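Local coordinates for xylosidase (Xanthomonas axonopodis pv. citri, PDB 6XN2), which probably hydrolyses xylo-oligosaccharides as a family 43 glycoside hydrolase, holding a beta-D-xylopyranose of bound xylotriose in its pocket, at residues A[213-221]-A[230-238]; A[118-126]-A[170-181]. All coordinates share one frame; numbering follows the deposited sequence.

Contact 1: residues A[213-221]-A[230-238]; sequences PALGPRVAR and AEPSREVVI
Arg-218 lays its guanidinium flat against the backbone of 230-238, one face over the peptide between Arg-234 and Glu-235, with Glu-235 N 3.5 Å above the plane. Bends at chi2 and chi3 (-60° and -64°) fold the chain back so that the group grips Ser-233 side-on. NE meets Ser-233 OG at 3.0 Å in the guanidinium plane, while NH2 reaches Ser-233 O from above the carbonyl plane. Asn-199 also bonds to Ser-233 OG. The side chain of Glu-235 crosses Arg-218 obliquely without a direct charge contact; its OE2 takes Gly-216 N on the anti side at 3.0 Å, and a water links that oxygen to Arg-218 NH1 and Gly-216 O. At the other end Glu-231 OE2 accepts from Arg-221 N at 2.8 Å, also on the anti side, with Tyr-289 as its second partner. Away from the guanidinium, Val-236 CG2 presses on Val-219 CG1 at 3.4 Å, tighter than usual, and Val-236 CB meets Pro-217 CG. The backbones form a short antiparallel ladder, in which Val-219 and Arg-234 are the hydrogen-bonded pair. Strand 218-221 thereby lies between 181-185 and 234-239 in the mixed sheet, and Val-236 packs on Leu-270 of strand 267-273.

Contact 2: residues A[118-126]-A[170-181]; sequences WAPDAAQRN and DPAVLADDDGAH. With XYP (beta-D-xylopyranose), chain E.
Ala-119 and Asp-170 meet beside a bound xylose, Ala-119 CB lying 3.4 Å from Asp-170 OD1. The two carboxylate oxygens of Asp-170 take adjacent hydroxyls, XYP O3 donating to OD1 at 2.8 Å and XYP O2 to OD2 at 2.9 Å. Ala-119 N donates to the same O3, and Trp-118 sets one ring face under the sugar, whose C4 lies 3.6 Å above the ring plane toward its rim. Asp-50 and Glu-257 also bond to the xylose. Behind this shell, Ala-119 O approaches Pro-171 CD, and a water bridges the carbonyls of Ala-119 and Pro-171. Further out, Asp-121 spans the gap between the strands: with CG anti to the backbone N (chi1 -161°), its OD2 accepts from Val-173 N at 2.8 Å on the anti side, while OD1 is bonded to His-54. Ala-123 CB then packs on Val-173 CG1 at 3.6 Å, and two waters each donate to Val-173 O, one also donating to Asp-121 OD2 and the other to Ala-122 O. At the far end, His-181 and Arg-125 share a water. A carboxylate and waters thus replace a backbone ladder between strands 121-125 and 172-175, joining neighbouring blades of the five-bladed beta-propeller of family 43 around the sugar site.

How the contacts relate
Contact 1 lies within one sheet, whereas contact 2 joins the edges of two: strand 172-175 is outermost in the mixed sheet that also holds both strands of contact 1, and 121-125 is outermost in its own. Strand 181-185 connects them, pairing with both 172-175 and 218-221, and the two contacts touch where Arg-221 CG packs 3.6 Å from His-181 O. Contact 2 is largely buried and reaches the xylose pocket; contact 1 is partly buried, with solvent-accessible charged residues along 230-238. Their chemistry follows: direct backbone bonds and arginine and glutamate side chains bind adjacent strands in contact 1, while contact 2 is held by one direct aspartate-to-backbone bond, bridging waters, the sugar and a small apolar contact.

Contact 1: residues A[213-221]-A[230-238]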
ATOM      1  N   PRO A 213      21.949   1.833   8.123  1.00 30.17           N
ATOM      2  CA  PRO A 213      20.939   2.162   7.145  1.00 27.86           C
ATOM      3  C   PRO A 213      19.599   1.619   7.506  1.00 29.57           C
ATOM      4  O   PRO A 213      19.502   0.518   7.898  1.00 27.32           O
ATOM      5  CB  PRO A 213      21.427   1.441   5.899  1.00 27.44           C
ATOM      6  CG  PRO A 213      22.869   1.356   6.068  1.00 32.80           C
ATOM      7  CD  PRO A 213      23.127   1.222   7.518  1.00 28.11           C
ATOM      8  N   ALA A 214      18.557   2.370   7.272  1.00 25.82           N
ATOM      9  CA  ALA A 214      17.247   1.854   7.528  1.00 26.96           C
ATOM     10  C   ALA A 214      16.907   0.772   6.525  1.00 27.70           C
ATOM     11  O   ALA A 214      17.350   0.776   5.417  1.00 27.21           O
ATOM     12  CB  ALA A 214      16.218   2.947   7.447  1.00 27.39           C
ATOM     13  N   LEU A 215      16.043  -0.116   6.923  1.00 24.93           N
ATOM     14  CA  LEU A 215      15.585  -1.147   6.007  1.00 29.17           C
ATOM     15  C   LEU A 215      14.717  -0.511   4.933  1.00 31.17           C
ATOM     16  O   LEU A 215      14.023   0.478   5.192  1.00 26.94           O
ATOM     17  CB  LEU A 215      14.805  -2.228   6.758  1.00 29.64           C
ATOM     18  CG  LEU A 215      15.594  -2.988   7.821  1.00 27.50           C
ATOM     19  CD1 LEU A 215      14.679  -3.881   8.607  1.00 32.29           C
ATOM     20  CD2 LEU A 215      16.701  -3.795   7.170  1.00 32.65           C
ATOM     21  N   GLY A 216      14.777  -1.075   3.729  1.00 29.32           N
ATOM     22  CA  GLY A 216      13.939  -0.644   2.629  1.00 30.25           C
ATOM     23  C   GLY A 216      12.956  -1.733   2.257  1.00 27.79           C
ATOM     24  O   GLY A 216      13.053  -2.861   2.743  1.00 25.54           O
ATOM     25  N   PRO A 217      11.996  -1.407   1.384  1.00 28.48           N
ATOM     26  CA  PRO A 217      11.076  -2.446   0.912  1.00 27.10           C
ATOM     27  C   PRO A 217      11.816  -3.473   0.059  1.00 26.26           C
ATOM     28  O   PRO A 217      12.961  -3.241  -0.323  1.00 26.84           O
ATOM     29  CB  PRO A 217      10.049  -1.661   0.089  1.00 26.89           C
ATOM     30  CG  PRO A 217      10.809  -0.450  -0.392  1.00 28.03           C
ATOM     31  CD  PRO A 217      11.775  -0.108   0.718  1.00 27.78           C
ATOM     32  N   ARG A 218      11.165  -4.554  -0.281  1.00 24.16           N
ATOM     33  CA  ARG A 218      11.748  -5.544  -1.133  1.00 24.19           C
ATOM     34  C   ARG A 218      11.152  -5.445  -2.533  1.00 26.85           C
ATOM     35  O   ARG A 218      10.054  -4.993  -2.678  1.00 26.60           O
ATOM     36  CB  ARG A 218      11.469  -6.894  -0.564  1.00 25.23           C
ATOM     37  CG  ARG A 218      11.861  -7.034   0.874  1.00 25.99           C
ATOM     38  CD  ARG A 218      13.332  -6.787   1.082  1.00 26.19           C
ATOM     39  NE  ARG A 218      14.157  -7.763   0.408  1.00 25.76           N
ATOM     40  CZ  ARG A 218      15.443  -7.914   0.622  1.00 30.84           C
ATOM     41  NH1 ARG A 218      16.044  -7.152   1.481  1.00 27.32           N
ATOM     42  NH2 ARG A 218      16.122  -8.819  -0.012  1.00 28.11           N
ATOM     43  N   VAL A 219      11.892  -5.847  -3.543  1.00 21.93           N
ATOM     44  CA  VAL A 219      11.385  -5.824  -4.887  1.00 23.92           C
ATOM     45  C   VAL A 219      11.798  -7.087  -5.618  1.00 25.67           C
ATOM     46  O   VAL A 219      12.866  -7.545  -5.457  1.00 28.55           O
ATOM     47  CB  VAL A 219      11.829  -4.592  -5.662  1.00 25.51           C
ATOM     48  CG1 VAL A 219      13.320  -4.508  -5.759  1.00 25.27           C
ATOM     49  CG2 VAL A 219      11.190  -4.515  -7.030  1.00 27.92           C
ATOM     50  N   ALA A 220      10.893  -7.662  -6.376  1.00 26.77           N
ATOM     51  CA  ALA A 220      11.195  -8.829  -7.155  1.00 29.23           C
ATOM     52  C   ALA A 220      10.344  -8.872  -8.393  1.00 26.76           C
ATOM     53  O   ALA A 220       9.174  -8.732  -8.333  1.00 23.99           O
ATOM     54  CB  ALA A 220      10.973 -10.063  -6.353  1.00 25.56           C
ATOM     55  N   ARG A 221      10.973  -9.099  -9.525  1.00 25.99           N
ATOM     56  CA  ARG A 221      10.223  -9.231 -10.751  1.00 29.86           C
ATOM     57  C   ARG A 221       9.382 -10.489 -10.655  1.00 27.12           C
ATOM     58  O   ARG A 221       9.789 -11.487 -10.147  1.00 27.28           O
ATOM     59  CB  ARG A 221      11.129  -9.294 -11.989  1.00 31.93           C
ATOM     60  CG  ARG A 221      10.368  -9.308 -13.291  1.00 32.35           C
ATOM     61  CD  ARG A 221      11.222  -9.335 -14.517  1.00 43.36           C
ATOM     62  NE  ARG A 221      11.918 -10.589 -14.705  1.00 56.79           N
ATOM     63  CZ  ARG A 221      11.388 -11.668 -15.275  1.00 65.84           C
ATOM     64  NH1 ARG A 221      10.131 -11.673 -15.689  1.00 58.34           N
ATOM     65  NH2 ARG A 221      12.115 -12.761 -15.398  1.00 69.00           N
ATOM     66  N   ALA A 230      10.052 -14.249 -10.116  1.00 29.76           N
ATOM     67  CA  ALA A 230      10.979 -14.727 -11.128  1.00 30.60           C
ATOM     68  C   ALA A 230      12.399 -14.715 -10.625  1.00 33.51           C
ATOM     69  O   ALA A 230      13.278 -15.169 -11.293  1.00 27.57           O
ATOM     70  CB  ALA A 230      10.879 -13.910 -12.367  1.00 29.69           C
ATOM     71  N   GLU A 231      12.591 -14.197  -9.425  1.00 29.85           N
ATOM     72  CA  GLU A 231      13.886 -14.097  -8.814  1.00 28.95           C
ATOM     73  C   GLU A 231      13.732 -13.813  -7.337  1.00 29.55           C
ATOM     74  O   GLU A 231      12.730 -13.337  -6.932  1.00 30.97           O
ATOM     75  CB  GLU A 231      14.602 -12.913  -9.423  1.00 29.57           C
ATOM     76  CG  GLU A 231      14.004 -11.593  -8.970  1.00 32.29           C
ATOM     77  CD  GLU A 231      14.409 -10.417  -9.782  1.00 35.32           C
ATOM     78  OE1 GLU A 231      15.447 -10.479 -10.391  1.00 36.79           O
ATOM     79  OE2 GLU A 231      13.713  -9.424  -9.782  1.00 31.64           O
ATOM     80  N   PRO A 232      14.777 -14.039  -6.531  1.00 31.93           N
ATOM     81  CA  PRO A 232      14.734 -13.645  -5.116  1.00 29.52           C
ATOM     82  C   PRO A 232      14.596 -12.127  -4.994  1.00 30.23           C
ATOM     83  O   PRO A 232      15.125 -11.399  -5.841  1.00 27.83           O
ATOM     84  CB  PRO A 232      16.082 -14.127  -4.562  1.00 31.18           C
ATOM     85  CG  PRO A 232      16.580 -15.132  -5.545  1.00 32.84           C
ATOM     86  CD  PRO A 232      16.036 -14.719  -6.878  1.00 35.36           C
ATOM     87  N   SER A 233      13.900 -11.643  -3.995  1.00 27.50           N
ATOM     88  CA  SER A 233      13.714 -10.227  -3.864  1.00 27.17           C
ATOM     89  C   SER A 233      14.992  -9.529  -3.471  1.00 29.06           C
ATOM     90  O   SER A 233      15.832 -10.093  -2.854  1.00 26.21           O
ATOM     91  CB  SER A 233      12.622  -9.911  -2.854  1.00 24.09           C
ATOM     92  OG  SER A 233      13.140  -9.797  -1.582  1.00 26.11           O
ATOM     93  N   ARG A 234      15.093  -8.274  -3.818  1.00 26.87           N
ATOM     94  CA  ARG A 234      16.242  -7.483  -3.475  1.00 28.63           C
ATOM     95  C   ARG A 234      15.808  -6.339  -2.614  1.00 26.25           C
ATOM     96  O   ARG A 234      14.679  -5.972  -2.618  1.00 26.72           O
ATOM     97  CB  ARG A 234      16.885  -6.931  -4.716  1.00 27.50           C
ATOM     98  CG  ARG A 234      17.045  -7.878  -5.863  1.00 35.39           C
ATOM     99  CD  ARG A 234      17.805  -7.222  -6.982  1.00 40.49           C
ATOM    100  NE  ARG A 234      17.611  -7.874  -8.265  1.00 48.33           N
ATOM    101  CZ  ARG A 234      17.881  -7.327  -9.438  1.00 47.46           C
ATOM    102  NH1 ARG A 234      18.362  -6.113  -9.517  1.00 49.09           N
ATOM    103  NH2 ARG A 234      17.670  -7.999 -10.540  1.00 50.39           N
ATOM    104  N   GLU A 235      16.728  -5.756  -1.886  1.00 25.96           N
ATOM    105  CA  GLU A 235      16.346  -4.623  -1.086  1.00 28.09           C
ATOM    106  C   GLU A 235      16.293  -3.411  -1.954  1.00 29.93           C
ATOM    107  O   GLU A 235      17.093  -3.264  -2.820  1.00 30.11           O
ATOM    108  CB  GLU A 235      17.320  -4.360   0.045  1.00 32.15           C
ATOM    109  CG  GLU A 235      16.799  -3.326   1.027  1.00 28.60           C
ATOM    110  CD  GLU A 235      17.617  -3.180   2.256  1.00 36.27           C
ATOM    111  OE1 GLU A 235      18.828  -3.341   2.168  1.00 49.12           O
ATOM    112  OE2 GLU A 235      17.060  -2.892   3.293  1.00 34.17           O
ATOM    113  N   VAL A 236      15.286  -2.584  -1.745  1.00 27.82           N
ATOM    114  CA  VAL A 236      15.166  -1.303  -2.427  1.00 26.50           C
ATOM    115  C   VAL A 236      15.805  -0.231  -1.558  1.00 26.52           C
ATOM    116  O   VAL A 236      15.413  -0.056  -0.404  1.00 29.10           O
ATOM    117  CB  VAL A 236      13.703  -0.914  -2.690  1.00 28.38           C
ATOM    118  CG1 VAL A 236      13.646   0.442  -3.375  1.00 28.54           C
ATOM    119  CG2 VAL A 236      12.991  -1.984  -3.516  1.00 27.97           C
ATOM    120  N   VAL A 237      16.783   0.484  -2.105  1.00 26.04           N
ATOM    121  CA  VAL A 237      17.516   1.487  -1.342  1.00 30.68           C
ATOM    122  C   VAL A 237      16.952   2.883  -1.570  1.00 29.51           C
ATOM    123  O   VAL A 237      16.723   3.286  -2.711  1.00 29.35           O
ATOM    124  CB  VAL A 237      19.011   1.489  -1.711  1.00 29.06           C
ATOM    125  CG1 VAL A 237      19.744   2.618  -0.989  1.00 29.37           C
ATOM    126  CG2 VAL A 237      19.644   0.137  -1.384  1.00 31.53           C
ATOM    127  N   ILE A 238      16.731   3.616  -0.483  1.00 29.47           N
ATOM    128  CA  ILE A 238      16.296   5.008  -0.579  1.00 27.52           C
ATOM    129  C   ILE A 238      17.411   5.946  -0.108  1.00 28.41           C
ATOM    130  O   ILE A 238      17.910   5.817   1.011  1.00 27.76           O
ATOM    131  CB  ILE A 238      15.030   5.277   0.248  1.00 33.60           C
ATOM    132  CG1 ILE A 238      13.934   4.260  -0.084  1.00 28.61           C
ATOM    133  CG2 ILE A 238      14.531   6.687  -0.004  1.00 31.33           C
ATOM    134  CD1 ILE A 238      12.704   4.389   0.817  1.00 26.31           C
TER
HETATM  135  O   HOH W   1      19.187  -1.140   4.201  1.00 34.30           O
HETATM  136  O   HOH W   2      15.002  -4.927   3.426  1.00 32.14           O

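Contact 2: residues A[118-126]-A[170-181]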
ATOM      1  N   TRP A 118      -4.406  -8.475   5.450  1.00 28.21           N
ATOM      2  CA  TRP A 118      -4.001  -7.082   5.376  1.00 29.19           C
ATOM      3  C   TRP A 118      -3.916  -6.472   3.982  1.00 30.21           C
ATOM      4  O   TRP A 118      -4.323  -7.068   3.055  1.00 28.52           O
ATOM      5  CB  TRP A 118      -2.731  -6.885   6.197  1.00 30.08           C
ATOM      6  CG  TRP A 118      -2.965  -6.968   7.694  1.00 33.36           C
ATOM      7  CD1 TRP A 118      -4.080  -7.341   8.313  1.00 32.13           C
ATOM      8  CD2 TRP A 118      -2.038  -6.640   8.725  1.00 32.86           C
ATOM      9  NE1 TRP A 118      -3.929  -7.272   9.661  1.00 31.35           N
ATOM     10  CE2 TRP A 118      -2.680  -6.838   9.939  1.00 32.51           C
ATOM     11  CE3 TRP A 118      -0.733  -6.179   8.734  1.00 31.42           C
ATOM     12  CZ2 TRP A 118      -2.065  -6.597  11.140  1.00 34.19           C
ATOM     13  CZ3 TRP A 118      -0.133  -5.952   9.920  1.00 30.34           C
ATOM     14  CH2 TRP A 118      -0.788  -6.159  11.102  1.00 29.68           C
ATOM     15  N   ALA A 119      -3.395  -5.264   3.886  1.00 29.60           N
ATOM     16  CA  ALA A 119      -3.285  -4.500   2.659  1.00 28.14           C
ATOM     17  C   ALA A 119      -2.975  -5.233   1.359  1.00 23.19           C
ATOM     18  O   ALA A 119      -1.889  -5.574   1.134  1.00 23.75           O
ATOM     19  CB  ALA A 119      -2.295  -3.397   2.857  1.00 26.16           C
ATOM     20  N   PRO A 120      -3.951  -5.355   0.471  1.00 23.84           N
ATOM     21  CA  PRO A 120      -3.721  -6.092  -0.759  1.00 25.23           C
ATOM     22  C   PRO A 120      -3.494  -5.261  -1.995  1.00 30.61           C
ATOM     23  O   PRO A 120      -3.535  -4.076  -1.952  1.00 25.89           O
ATOM     24  CB  PRO A 120      -5.042  -6.803  -0.932  1.00 27.07           C
ATOM     25  CG  PRO A 120      -6.011  -5.802  -0.479  1.00 26.35           C
ATOM     26  CD  PRO A 120      -5.365  -5.041   0.630  1.00 25.94           C
ATOM     27  N   ASP A 121      -3.257  -5.935  -3.103  1.00 25.05           N
ATOM     28  CA  ASP A 121      -3.114  -5.247  -4.379  1.00 26.43           C
ATOM     29  C   ASP A 121      -3.539  -6.195  -5.487  1.00 25.02           C
ATOM     30  O   ASP A 121      -3.808  -7.372  -5.240  1.00 26.96           O
ATOM     31  CB  ASP A 121      -1.674  -4.762  -4.600  1.00 27.35           C
ATOM     32  CG  ASP A 121      -1.580  -3.675  -5.667  1.00 25.12           C
ATOM     33  OD1 ASP A 121      -2.643  -3.199  -6.125  1.00 28.38           O
ATOM     34  OD2 ASP A 121      -0.452  -3.297  -6.046  1.00 27.50           O
ATOM     35  N   ALA A 122      -3.610  -5.692  -6.709  1.00 27.18           N
ATOM     36  CA  ALA A 122      -4.041  -6.521  -7.818  1.00 26.21           C
ATOM     37  C   ALA A 122      -3.200  -6.261  -9.051  1.00 28.77           C
ATOM     38  O   ALA A 122      -2.543  -5.223  -9.159  1.00 26.65           O
ATOM     39  CB  ALA A 122      -5.514  -6.282  -8.114  1.00 25.95           C
ATOM     40  N   ALA A 123      -3.217  -7.223  -9.966  1.00 28.97           N
ATOM     41  CA  ALA A 123      -2.541  -7.104 -11.247  1.00 25.35           C
ATOM     42  C   ALA A 123      -3.298  -7.896 -12.301  1.00 26.49           C
ATOM     43  O   ALA A 123      -4.074  -8.797 -11.975  1.00 25.67           O
ATOM     44  CB  ALA A 123      -1.097  -7.596 -11.149  1.00 26.36           C
ATOM     45  N   GLN A 124      -3.075  -7.558 -13.566  1.00 25.65           N
ATOM     46  CA  GLN A 124      -3.663  -8.314 -14.661  1.00 27.30           C
ATOM     47  C   GLN A 124      -2.601  -8.773 -15.644  1.00 29.24           C
ATOM     48  O   GLN A 124      -1.625  -8.068 -15.907  1.00 27.46           O
ATOM     49  CB  GLN A 124      -4.722  -7.489 -15.393  1.00 28.36           C
ATOM     50  CG  GLN A 124      -5.978  -7.205 -14.578  1.00 29.64           C
ATOM     51  CD  GLN A 124      -7.115  -6.686 -15.433  1.00 29.19           C
ATOM     52  OE1 GLN A 124      -6.906  -5.888 -16.348  1.00 31.96           O
ATOM     53  NE2 GLN A 124      -8.327  -7.144 -15.150  1.00 29.64           N
ATOM     54  N   ARG A 125      -2.835  -9.946 -16.198  1.00 30.00           N
ATOM     55  CA  ARG A 125      -2.012 -10.537 -17.216  1.00 29.06           C
ATOM     56  C   ARG A 125      -2.758 -11.701 -17.815  1.00 31.57           C
ATOM     57  O   ARG A 125      -3.436 -12.392 -17.147  1.00 30.06           O
ATOM     58  CB  ARG A 125      -0.652 -11.003 -16.728  1.00 31.37           C
ATOM     59  CG  ARG A 125       0.433 -10.954 -17.785  1.00 35.74           C
ATOM     60  CD  ARG A 125       1.705 -11.591 -17.299  1.00 32.89           C
ATOM     61  NE  ARG A 125       2.851 -11.319 -18.128  1.00 38.60           N
ATOM     62  CZ  ARG A 125       3.207 -12.050 -19.175  1.00 49.90           C
ATOM     63  NH1 ARG A 125       4.281 -11.736 -19.857  1.00 47.92           N
ATOM     64  NH2 ARG A 125       2.498 -13.096 -19.545  1.00 48.06           N
ATOM     65  N   ASN A 126      -2.623 -11.850 -19.110  1.00 33.67           N
ATOM     66  CA  ASN A 126      -3.223 -12.932 -19.864  1.00 32.16           C
ATOM     67  C   ASN A 126      -4.701 -13.100 -19.635  1.00 30.82           C
ATOM     68  O   ASN A 126      -5.176 -14.174 -19.619  1.00 31.81           O
ATOM     69  CB  ASN A 126      -2.487 -14.236 -19.582  1.00 32.70           C
ATOM     70  CG  ASN A 126      -1.004 -14.136 -19.800  1.00 40.20           C
ATOM     71  OD1 ASN A 126      -0.228 -14.132 -18.877  1.00 38.04           O
ATOM     72  ND2 ASN A 126      -0.618 -14.084 -21.036  1.00 39.98           N
ATOM     73  N   ASP A 170       2.097  -5.949   2.922  1.00 26.01           N
ATOM     74  CA  ASP A 170       1.886  -4.797   2.044  1.00 27.58           C
ATOM     75  C   ASP A 170       2.404  -4.943   0.610  1.00 24.32           C
ATOM     76  O   ASP A 170       3.208  -4.123   0.150  1.00 24.22           O
ATOM     77  CB  ASP A 170       2.511  -3.559   2.693  1.00 27.14           C
ATOM     78  CG  ASP A 170       1.763  -3.129   3.934  1.00 32.44           C
ATOM     79  OD1 ASP A 170       0.784  -3.830   4.298  1.00 27.25           O
ATOM     80  OD2 ASP A 170       2.138  -2.098   4.540  1.00 26.83           O
ATOM     81  N   PRO A 171       1.922  -5.924  -0.113  1.00 24.20           N
ATOM     82  CA  PRO A 171       2.407  -6.035  -1.479  1.00 28.36           C
ATOM     83  C   PRO A 171       1.909  -4.954  -2.395  1.00 24.75           C
ATOM     84  O   PRO A 171       0.847  -4.451  -2.217  1.00 23.92           O
ATOM     85  CB  PRO A 171       1.785  -7.330  -1.948  1.00 24.30           C
ATOM     86  CG  PRO A 171       0.552  -7.441  -1.171  1.00 25.01           C
ATOM     87  CD  PRO A 171       0.880  -6.894   0.170  1.00 25.23           C
ATOM     88  N   ALA A 172       2.745  -4.578  -3.334  1.00 24.28           N
ATOM     89  CA  ALA A 172       2.330  -3.684  -4.412  1.00 25.71           C
ATOM     90  C   ALA A 172       2.900  -4.220  -5.714  1.00 26.21           C
ATOM     91  O   ALA A 172       4.107  -4.442  -5.818  1.00 24.48           O
ATOM     92  CB  ALA A 172       2.807  -2.257  -4.161  1.00 25.14           C
ATOM     93  N   VAL A 173       2.039  -4.438  -6.702  1.00 24.32           N
ATOM     94  CA  VAL A 173       2.508  -4.991  -7.968  1.00 25.27           C
ATOM     95  C   VAL A 173       2.452  -3.947  -9.076  1.00 27.99           C
ATOM     96  O   VAL A 173       1.375  -3.477  -9.456  1.00 28.86           O
ATOM     97  CB  VAL A 173       1.700  -6.218  -8.391  1.00 25.78           C
ATOM     98  CG1 VAL A 173       2.148  -6.687  -9.760  1.00 23.36           C
ATOM     99  CG2 VAL A 173       1.871  -7.320  -7.366  1.00 26.36           C
ATOM    100  N   LEU A 174       3.626  -3.577  -9.578  1.00 27.42           N
ATOM    101  CA  LEU A 174       3.725  -2.584 -10.637  1.00 27.14           C
ATOM    102  C   LEU A 174       3.673  -3.230 -12.015  1.00 26.82           C
ATOM    103  O   LEU A 174       4.505  -4.078 -12.348  1.00 28.36           O
ATOM    104  CB  LEU A 174       5.017  -1.779 -10.488  1.00 26.70           C
ATOM    105  CG  LEU A 174       5.423  -0.959 -11.717  1.00 27.97           C
ATOM    106  CD1 LEU A 174       4.429   0.168 -11.965  1.00 29.73           C
ATOM    107  CD2 LEU A 174       6.843  -0.433 -11.595  1.00 28.58           C
ATOM    108  N   ALA A 175       2.714  -2.781 -12.805  1.00 28.84           N
ATOM    109  CA  ALA A 175       2.625  -3.190 -14.213  1.00 28.69           C
ATOM    110  C   ALA A 175       3.490  -2.190 -14.967  1.00 31.87           C
ATOM    111  O   ALA A 175       3.000  -1.139 -15.292  1.00 31.37           O
ATOM    112  CB  ALA A 175       1.204  -3.160 -14.684  1.00 29.97           C
ATOM    113  N   ASP A 176       4.731  -2.561 -15.272  1.00 29.64           N
ATOM    114  CA  ASP A 176       5.670  -1.667 -15.947  1.00 30.61           C
ATOM    115  C   ASP A 176       5.217  -1.454 -17.385  1.00 33.25           C
ATOM    116  O   ASP A 176       4.562  -2.317 -17.960  1.00 31.83           O
ATOM    117  CB  ASP A 176       7.089  -2.241 -15.896  1.00 33.39           C
ATOM    118  CG  ASP A 176       8.158  -1.212 -16.243  1.00 37.04           C
ATOM    119  OD1 ASP A 176       8.076  -0.589 -17.328  1.00 36.70           O
ATOM    120  OD2 ASP A 176       9.085  -1.024 -15.424  1.00 32.42           O
ATOM    121  N   ASP A 177       5.553  -0.325 -17.960  1.00 36.09           N
ATOM    122  CA  ASP A 177       5.202  -0.007 -19.325  1.00 38.17           C
ATOM    123  C   ASP A 177       5.828  -0.965 -20.309  1.00 36.21           C
ATOM    124  O   ASP A 177       5.313  -1.132 -21.370  1.00 37.43           O
ATOM    125  CB  ASP A 177       5.667   1.383 -19.677  1.00 39.86           C
ATOM    126  CG  ASP A 177       4.752   2.446 -19.175  1.00 48.27           C
ATOM    127  OD1 ASP A 177       3.596   2.158 -18.908  1.00 48.56           O
ATOM    128  OD2 ASP A 177       5.197   3.581 -19.057  1.00 51.31           O
ATOM    129  N   ASP A 178       6.916  -1.577 -19.906  1.00 36.95           N
ATOM    130  CA  ASP A 178       7.604  -2.499 -20.751  1.00 34.81           C
ATOM    131  C   ASP A 178       7.048  -3.890 -20.737  1.00 36.65           C
ATOM    132  O   ASP A 178       7.572  -4.735 -21.357  1.00 37.86           O
ATOM    133  CB  ASP A 178       9.087  -2.493 -20.466  1.00 34.57           C
ATOM    134  CG  ASP A 178       9.444  -3.173 -19.192  1.00 37.79           C
ATOM    135  OD1 ASP A 178       8.601  -3.753 -18.546  1.00 38.61           O
ATOM    136  OD2 ASP A 178      10.601  -3.149 -18.826  1.00 40.09           O
ATOM    137  N   GLY A 179       6.002  -4.130 -19.989  1.00 33.58           N
ATOM    138  CA  GLY A 179       5.419  -5.441 -19.955  1.00 33.74           C
ATOM    139  C   GLY A 179       5.695  -6.305 -18.764  1.00 32.68           C
ATOM    140  O   GLY A 179       5.010  -7.247 -18.533  1.00 35.14           O
ATOM    141  N   ALA A 180       6.707  -5.974 -18.000  1.00 33.48           N
ATOM    142  CA  ALA A 180       7.016  -6.752 -16.836  1.00 29.27           C
ATOM    143  C   ALA A 180       6.190  -6.336 -15.641  1.00 29.72           C
ATOM    144  O   ALA A 180       5.631  -5.289 -15.635  1.00 29.96           O
ATOM    145  CB  ALA A 180       8.476  -6.639 -16.506  1.00 30.41           C
ATOM    146  N   HIS A 181       6.123  -7.203 -14.657  1.00 26.24           N
ATOM    147  CA  HIS A 181       5.447  -6.930 -13.421  1.00 27.05           C
ATOM    148  C   HIS A 181       6.433  -7.085 -12.286  1.00 27.03           C
ATOM    149  O   HIS A 181       7.180  -8.004 -12.261  1.00 26.11           O
ATOM    150  CB  HIS A 181       4.248  -7.822 -13.190  1.00 27.17           C
ATOM    151  CG  HIS A 181       3.032  -7.457 -13.971  1.00 27.46           C
ATOM    152  ND1 HIS A 181       2.791  -7.939 -15.227  1.00 30.05           N
ATOM    153  CD2 HIS A 181       1.951  -6.729 -13.645  1.00 28.58           C
ATOM    154  CE1 HIS A 181       1.644  -7.475 -15.668  1.00 27.60           C
ATOM    155  NE2 HIS A 181       1.110  -6.743 -14.723  1.00 27.23           N
TER
HETATM  156  O1  XYP E 402       0.200  -1.755   9.775  1.00 38.05           O
HETATM  157  C1  XYP E 402      -0.902  -1.611   8.908  1.00 41.49           C
HETATM  158  C2  XYP E 402      -0.620  -2.400   7.647  1.00 41.04           C
HETATM  159  C3  XYP E 402      -1.853  -2.657   6.841  1.00 36.80           C
HETATM  160  C4  XYP E 402      -2.963  -3.181   7.727  1.00 39.65           C
HETATM  161  C5  XYP E 402      -3.190  -2.218   8.856  1.00 38.44           C
HETATM  162  O2  XYP E 402       0.302  -1.746   6.786  1.00 38.59           O
HETATM  163  O3  XYP E 402      -1.419  -3.631   5.939  1.00 35.56           O
HETATM  164  O4  XYP E 402      -4.149  -3.270   7.004  1.00 38.52           O
HETATM  165  O5  XYP E 402      -2.024  -2.071   9.616  1.00 41.42           O
HETATM  166  O   HOH W   3      -0.302  -3.641   0.056  1.00 24.89           O
HETATM  167  O   HOH W   4       0.501  -1.405  -7.819  1.00 25.15           O
HETATM  168  O   HOH W   5      -0.682  -4.284 -11.091  1.00 26.48           O
HETATM  169  O   HOH W   6      -1.417  -5.316 -13.730  1.00 27.41           O
HETATM  170  O   HOH W   7       4.607  -9.688 -16.705  1.00 41.86           O
HETATM  171  O   HOH W   8       6.745  -9.511 -20.516  1.00 48.74           O